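Local structure of malonyl CoA-acyl carrier protein transacylase (Burkholderia pseudomallei, 3G87) at residues Ile269-Leu274 and Thr286-Thr291; Phe107-Lys112 and Gln212-Ala217. The protein probably catalyses the transfer of the malonyl group from malonyl-CoA to holo-acyl carrier protein, giving malonyl-ACP and free CoA. All coordinates share one frame; numbering follows the deposited sequence.

The centres of contacts 1 and 2 lie about 16 Å and 18 Å from the centre of the chain; neither is fully buried core, and they share no helix or strand. Contact 1 is partly buried and polar: an arginine near the end of the helix 279-289 reaches a backbone carbonyl on the outermost strand 269-273 of the parallel sheet. Contact 2 is a surface contact made of carbon alone, where the helix 107-123 meets the loop that follows the helix 201-211. The centres of the two contacts stand 30 Å apart and their nearest atoms about 12 Å, without touching; along the chain, contact 2 closes before contact 1 begins.

Contact 1: residues Ile269-Leu274 and Thr286-Thr291; sequences IEFTEL and TIRRQT
The guanidinium of Arg288 and the ring of Phe271 stand almost perpendicular, their planes 88° apart, with NH2 of the arginine lying at the ring edge, near the ring plane, 3.8 Å from Phe271 CE2. The ring therefore offers its rim and not its face, so this is no cation-pi stack. At the edge of the guanidinium itself sits the backbone carbonyl of Ile269: Arg288 NH2 donates to Ile269 O at 2.8 Å with an N-H...O angle of 156°, the acceptor close to the guanidinium plane and the donor tilted 28° from the plane of the carbonyl. The arginine chain bends at chi3, about the CG-CD bond, which brings the flat group up to the strand. Arg288 NH1 and Ile269 N both donate to one water molecule, each at 3.1 Å, so the two terminal nitrogens, NH2 directly and NH1 through the water, grip the carbonyl and the amide of Ile269. Beside them Ile269 CG2 rests against Arg288 NH1 at 3.7 Å. Strand 269-273 is the outermost of the parallel sheet, bonded along one side to strand 6-11. Ile287 in the last turn of helix 279-289, and Gln290 just past it, touch Thr159 of strand 153-159, so the arginine ties the edge of the parallel sheet to a helix that leans on the antiparallel one. Leu259 of the helix 251-264 touches Ile269, Phe271 and Arg288 alike. Past the helix end, Thr291 OG1 donates to Ile287 O at 2.9 Å from above the carbonyl plane, and Arg256 is also hydrogen-bonded to this hydroxyl.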
loop_
_atom_site.group_PDB
_atom_site.type_symbol
_atom_site.label_atom_id
_atom_site.label_comp_id
_atom_site.label_asym_id
_atom_site.label_seq_id
_atom_site.Cartn_x
_atom_site.Cartn_y
_atom_site.Cartn_z
ATOM N N ILE A 269 -12.574 -6.489 17.312
ATOM C CA ILE A 269 -11.643 -5.689 16.501
ATOM C C ILE A 269 -12.354 -4.921 15.359
ATOM O O ILE A 269 -13.217 -5.449 14.657
ATOM C CB ILE A 269 -10.472 -6.525 15.959
ATOM C CG1 ILE A 269 -9.404 -5.626 15.338
ATOM C CG2 ILE A 269 -10.913 -7.684 15.014
ATOM C CD1 ILE A 269 -8.002 -6.209 15.532
ATOM N N GLU A 270 -12.022 -3.644 15.238
ATOM C CA GLU A 270 -12.506 -2.829 14.117
ATOM C C GLU A 270 -11.320 -2.242 13.320
ATOM O O GLU A 270 -10.197 -2.189 13.824
ATOM C CB GLU A 270 -13.403 -1.710 14.638
ATOM C CG GLU A 270 -12.662 -0.773 15.556
ATOM C CD GLU A 270 -13.411 0.515 15.844
ATOM O OE1 GLU A 270 -14.088 1.066 14.947
ATOM O OE2 GLU A 270 -13.287 0.998 16.978
ATOM N N PHE A 271 -11.612 -1.764 12.117
ATOM C CA PHE A 271 -10.643 -1.278 11.131
ATOM C C PHE A 271 -11.019 0.097 10.607
ATOM O O PHE A 271 -12.083 0.323 10.006
ATOM C CB PHE A 271 -10.499 -2.280 9.968
ATOM C CG PHE A 271 -9.992 -3.633 10.418
ATOM C CD1 PHE A 271 -8.631 -3.925 10.432
ATOM C CD2 PHE A 271 -10.889 -4.618 10.865
ATOM C CE1 PHE A 271 -8.205 -5.163 10.899
ATOM C CE2 PHE A 271 -10.455 -5.827 11.335
ATOM C CZ PHE A 271 -9.111 -6.090 11.331
ATOM N N THR A 272 -10.152 1.053 10.833
ATOM C CA THR A 272 -10.496 2.385 10.439
ATOM C C THR A 272 -9.577 2.784 9.288
ATOM O O THR A 272 -8.372 2.903 9.500
ATOM C CB THR A 272 -10.303 3.328 11.589
ATOM O OG1 THR A 272 -10.984 2.822 12.763
ATOM C CG2 THR A 272 -10.807 4.773 11.186
ATOM N N GLU A 273 -10.156 3.003 8.103
ATOM C CA GLU A 273 -9.392 3.399 6.953
ATOM C C GLU A 273 -9.133 4.864 7.014
ATOM O O GLU A 273 -10.095 5.689 7.047
ATOM C CB GLU A 273 -10.120 3.073 5.643
ATOM C CG GLU A 273 -9.299 3.303 4.367
ATOM C CD GLU A 273 -9.879 2.544 3.168
ATOM O OE1 GLU A 273 -11.023 2.032 3.292
ATOM O OE2 GLU A 273 -9.224 2.429 2.101
ATOM N N LEU A 274 -7.839 5.210 7.032
ATOM C CA LEU A 274 -7.477 6.618 7.078
ATOM C C LEU A 274 -6.817 7.117 5.764
ATOM O O LEU A 274 -5.637 6.898 5.510
ATOM C CB LEU A 274 -6.624 6.870 8.312
ATOM C CG LEU A 274 -7.500 6.656 9.556
ATOM C CD1 LEU A 274 -6.689 6.650 10.856
ATOM C CD2 LEU A 274 -8.591 7.733 9.662
ATOM N N THR A 286 -14.704 -8.154 3.009
ATOM C CA THR A 286 -14.670 -9.394 2.210
ATOM C C THR A 286 -13.867 -10.492 2.885
ATOM O O THR A 286 -14.335 -11.622 2.994
ATOM C CB THR A 286 -14.176 -9.154 0.768
ATOM O OG1 THR A 286 -15.076 -8.227 0.111
ATOM C CG2 THR A 286 -14.112 -10.490 0.001
ATOM N N ILE A 287 -12.734 -10.136 3.422
ATOM C CA ILE A 287 -11.920 -10.982 4.227
ATOM C C ILE A 287 -12.686 -11.576 5.396
ATOM O O ILE A 287 -12.709 -12.750 5.555
ATOM C CB ILE A 287 -10.625 -10.247 4.679
ATOM C CG1 ILE A 287 -9.685 -10.064 3.516
ATOM C CG2 ILE A 287 -9.893 -11.025 5.646
ATOM C CD1 ILE A 287 -9.008 -8.862 3.520
ATOM N N ARG A 288 -13.329 -10.737 6.190
ATOM C CA ARG A 288 -14.135 -11.164 7.324
ATOM C C ARG A 288 -15.322 -12.064 6.950
ATOM O O ARG A 288 -15.594 -12.994 7.614
ATOM C CB ARG A 288 -14.623 -9.984 8.180
ATOM C CG ARG A 288 -13.548 -9.167 8.861
ATOM C CD ARG A 288 -14.041 -8.149 9.837
ATOM N NE ARG A 288 -14.071 -8.724 11.147
ATOM C CZ ARG A 288 -14.019 -8.094 12.285
ATOM N NH1 ARG A 288 -14.004 -8.797 13.331
ATOM N NH2 ARG A 288 -14.011 -6.826 12.395
ATOM N N ARG A 289 -15.991 -11.781 5.865
ATOM C CA ARG A 289 -17.068 -12.613 5.401
ATOM C C ARG A 289 -16.581 -13.998 5.034
ATOM O O ARG A 289 -17.251 -14.951 5.248
ATOM C CB ARG A 289 -17.768 -11.946 4.224
ATOM C CG ARG A 289 -19.185 -12.306 4.060
ATOM C CD ARG A 289 -19.723 -11.897 2.723
ATOM N NE ARG A 289 -19.104 -12.533 1.577
ATOM C CZ ARG A 289 -18.382 -11.899 0.669
ATOM N NH1 ARG A 289 -18.193 -10.613 0.799
ATOM N NH2 ARG A 289 -17.852 -12.550 -0.360
ATOM N N GLN A 290 -15.396 -14.070 4.475
ATOM C CA GLN A 290 -14.719 -15.310 4.201
ATOM C C GLN A 290 -14.035 -15.597 5.541
ATOM O O GLN A 290 -14.342 -14.990 6.489
ATOM C CB GLN A 290 -13.827 -15.185 2.953
ATOM C CG GLN A 290 -14.583 -14.710 1.618
ATOM C CD GLN A 290 -13.707 -14.200 0.426
ATOM O OE1 GLN A 290 -12.767 -13.463 0.613
ATOM N NE2 GLN A 290 -14.067 -14.554 -0.783
ATOM N N THR A 291 -13.168 -16.549 5.701
ATOM C CA THR A 291 -12.625 -16.703 7.056
ATOM C C THR A 291 -13.650 -17.109 8.145
ATOM O O THR A 291 -14.008 -16.320 9.016
ATOM C CB THR A 291 -11.868 -15.425 7.581
ATOM O OG1 THR A 291 -11.018 -14.844 6.587
ATOM C CG2 THR A 291 -11.013 -15.806 8.699
HETATM O O HOH W 1 -14.971 -7.989 16.123
#

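Contact 2: residues Phe107-Lys112 and Gln212-Ala217; sequences FETGLK and QSFRLA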
loop_
_atom_site.group_PDB
_atom_site.type_symbol
_atom_site.label_atom_id
_atom_site.label_comp_id
_atom_site.label_asym_id
_atom_site.label_seq_id
_atom_site.Cartn_x
_atom_site.Cartn_y
_atom_site.Cartn_z
ATOM N N PHE A 107 7.061 13.206 9.976
ATOM C CA PHE A 107 6.313 13.442 8.759
ATOM C C PHE A 107 7.202 13.713 7.559
ATOM O O PHE A 107 7.047 13.123 6.560
ATOM C CB PHE A 107 5.282 14.530 8.963
ATOM C CG PHE A 107 4.620 14.989 7.721
ATOM C CD1 PHE A 107 3.692 14.221 7.087
ATOM C CD2 PHE A 107 4.919 16.204 7.184
ATOM C CE1 PHE A 107 3.102 14.658 5.976
ATOM C CE2 PHE A 107 4.317 16.619 6.074
ATOM C CZ PHE A 107 3.412 15.845 5.469
ATOM N N GLU A 108 8.156 14.593 7.707
ATOM C CA GLU A 108 9.078 14.925 6.661
ATOM C C GLU A 108 9.959 13.775 6.255
ATOM O O GLU A 108 10.267 13.620 5.127
ATOM C CB GLU A 108 9.971 16.093 7.066
ATOM C CG GLU A 108 9.363 17.418 6.992
ATOM C CD GLU A 108 10.054 18.441 7.900
ATOM O OE1 GLU A 108 10.576 18.064 8.936
ATOM O OE2 GLU A 108 10.080 19.612 7.565
ATOM N N THR A 109 10.357 12.971 7.206
ATOM C CA THR A 109 11.274 11.923 6.921
ATOM C C THR A 109 10.575 10.840 6.118
ATOM O O THR A 109 11.147 10.311 5.240
ATOM C CB THR A 109 11.930 11.374 8.187
ATOM O OG1 THR A 109 12.683 12.376 8.813
ATOM C CG2 THR A 109 12.847 10.283 7.871
ATOM N N GLY A 110 9.327 10.554 6.411
ATOM C CA GLY A 110 8.554 9.575 5.651
ATOM C C GLY A 110 8.341 10.055 4.229
ATOM O O GLY A 110 8.487 9.272 3.270
ATOM N N LEU A 111 8.062 11.352 4.071
ATOM C CA LEU A 111 7.811 11.902 2.775
ATOM C C LEU A 111 9.107 11.808 1.977
ATOM O O LEU A 111 9.102 11.375 0.819
ATOM C CB LEU A 111 7.250 13.329 2.857
ATOM C CG LEU A 111 6.965 14.061 1.525
ATOM C CD1 LEU A 111 5.901 13.315 0.653
ATOM C CD2 LEU A 111 6.525 15.469 1.781
ATOM N N LYS A 112 10.235 12.130 2.609
ATOM C CA LYS A 112 11.506 11.915 1.944
ATOM C C LYS A 112 11.734 10.462 1.513
ATOM O O LYS A 112 12.209 10.211 0.378
ATOM C CB LYS A 112 12.659 12.380 2.830
ATOM C CG LYS A 112 12.871 13.875 2.845
ATOM C CD LYS A 112 13.602 14.189 4.119
ATOM C CE LYS A 112 14.489 15.387 3.967
ATOM N NZ LYS A 112 14.611 16.158 5.254
ATOM N N GLN A 212 19.796 3.870 4.525
ATOM C CA GLN A 212 20.923 3.898 5.407
ATOM C C GLN A 212 21.272 5.274 5.917
ATOM O O GLN A 212 21.941 5.389 6.885
ATOM C CB GLN A 212 22.111 3.141 4.828
ATOM C CG GLN A 212 21.977 1.634 4.916
ATOM C CD GLN A 212 22.941 0.860 4.038
ATOM O OE1 GLN A 212 23.072 1.115 2.858
ATOM N NE2 GLN A 212 23.610 -0.107 4.614
ATOM N N SER A 213 20.750 6.309 5.301
ATOM C CA SER A 213 20.897 7.664 5.794
ATOM C C SER A 213 19.919 8.157 6.862
ATOM O O SER A 213 19.917 9.313 7.170
ATOM C CB SER A 213 20.796 8.657 4.665
ATOM O OG SER A 213 21.743 8.468 3.702
ATOM N N PHE A 214 19.085 7.285 7.388
ATOM C CA PHE A 214 17.973 7.627 8.251
ATOM C C PHE A 214 18.015 6.675 9.447
ATOM O O PHE A 214 18.361 5.473 9.325
ATOM C CB PHE A 214 16.625 7.518 7.476
ATOM C CG PHE A 214 16.517 8.476 6.283
ATOM C CD1 PHE A 214 16.133 9.812 6.468
ATOM C CD2 PHE A 214 16.865 8.067 5.006
ATOM C CE1 PHE A 214 16.076 10.707 5.378
ATOM C CE2 PHE A 214 16.793 8.941 3.926
ATOM C CZ PHE A 214 16.400 10.257 4.109
ATOM N N ARG A 215 17.714 7.221 10.619
ATOM C CA ARG A 215 17.696 6.440 11.837
ATOM C C ARG A 215 16.222 6.193 12.144
ATOM O O ARG A 215 15.493 7.119 12.512
ATOM C CB ARG A 215 18.440 7.190 12.952
ATOM N N LEU A 216 15.761 4.953 11.916
ATOM C CA LEU A 216 14.347 4.579 12.063
ATOM C C LEU A 216 14.069 3.974 13.435
ATOM O O LEU A 216 14.685 2.971 13.785
ATOM C CB LEU A 216 13.979 3.576 10.991
ATOM C CG LEU A 216 13.399 4.247 9.788
ATOM C CD1 LEU A 216 14.460 4.930 8.998
ATOM C CD2 LEU A 216 12.741 3.204 8.966
ATOM N N ALA A 217 13.163 4.590 14.211
ATOM C CA ALA A 217 12.832 4.100 15.568
ATOM C C ALA A 217 11.983 2.823 15.520
ATOM O O ALA A 217 11.295 2.559 14.536
ATOM C CB ALA A 217 12.168 5.231 16.450
#
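The helical segment 107-112 and the irregular segment 212-217 come nearest at Thr109 and Phe214, whose CA atoms are 8.1 Å apart, a gap bridged by side chains without any hydrogen bond between the two segments. Thr109 and Phe214 both point toward the opposing segment and run past each other in opposite directions. The methyl of Thr109 does the touching: CG2 meets Phe214 CD1 at 3.6 Å and Phe214 CE1 at 4.1 Å, approaching the ring obliquely. With CG2 anti to the backbone N, chi1 -63° leaves the hydroxyl beside that N. Carbon thus meets the ring while the hydroxyl turns back to hydrogen-bond Asp106 OD1, just ahead of the helix. One turn further along, Lys112 flanks the same side of the ring more loosely, its CD 4.5 Å from Phe214 CE1, before its chain leads away. Elsewhere on helix 107-123, Phe107 and Leu111 pack on helices 30-40 and 59-81, whereas the loop between helix 201-211 and strand 223-224 meets it on the side of Thr109 and Lys112. The Phe214 ring touches both this helix and His210, near the end of the helix 201-211, the latter edge-to-face (T-shaped). Further down the loop, Ala217 is backbone-bonded to Cys104, ahead of helix 107-123, and Leu216 packs on Val237 and Ser238 of the helix 237-243.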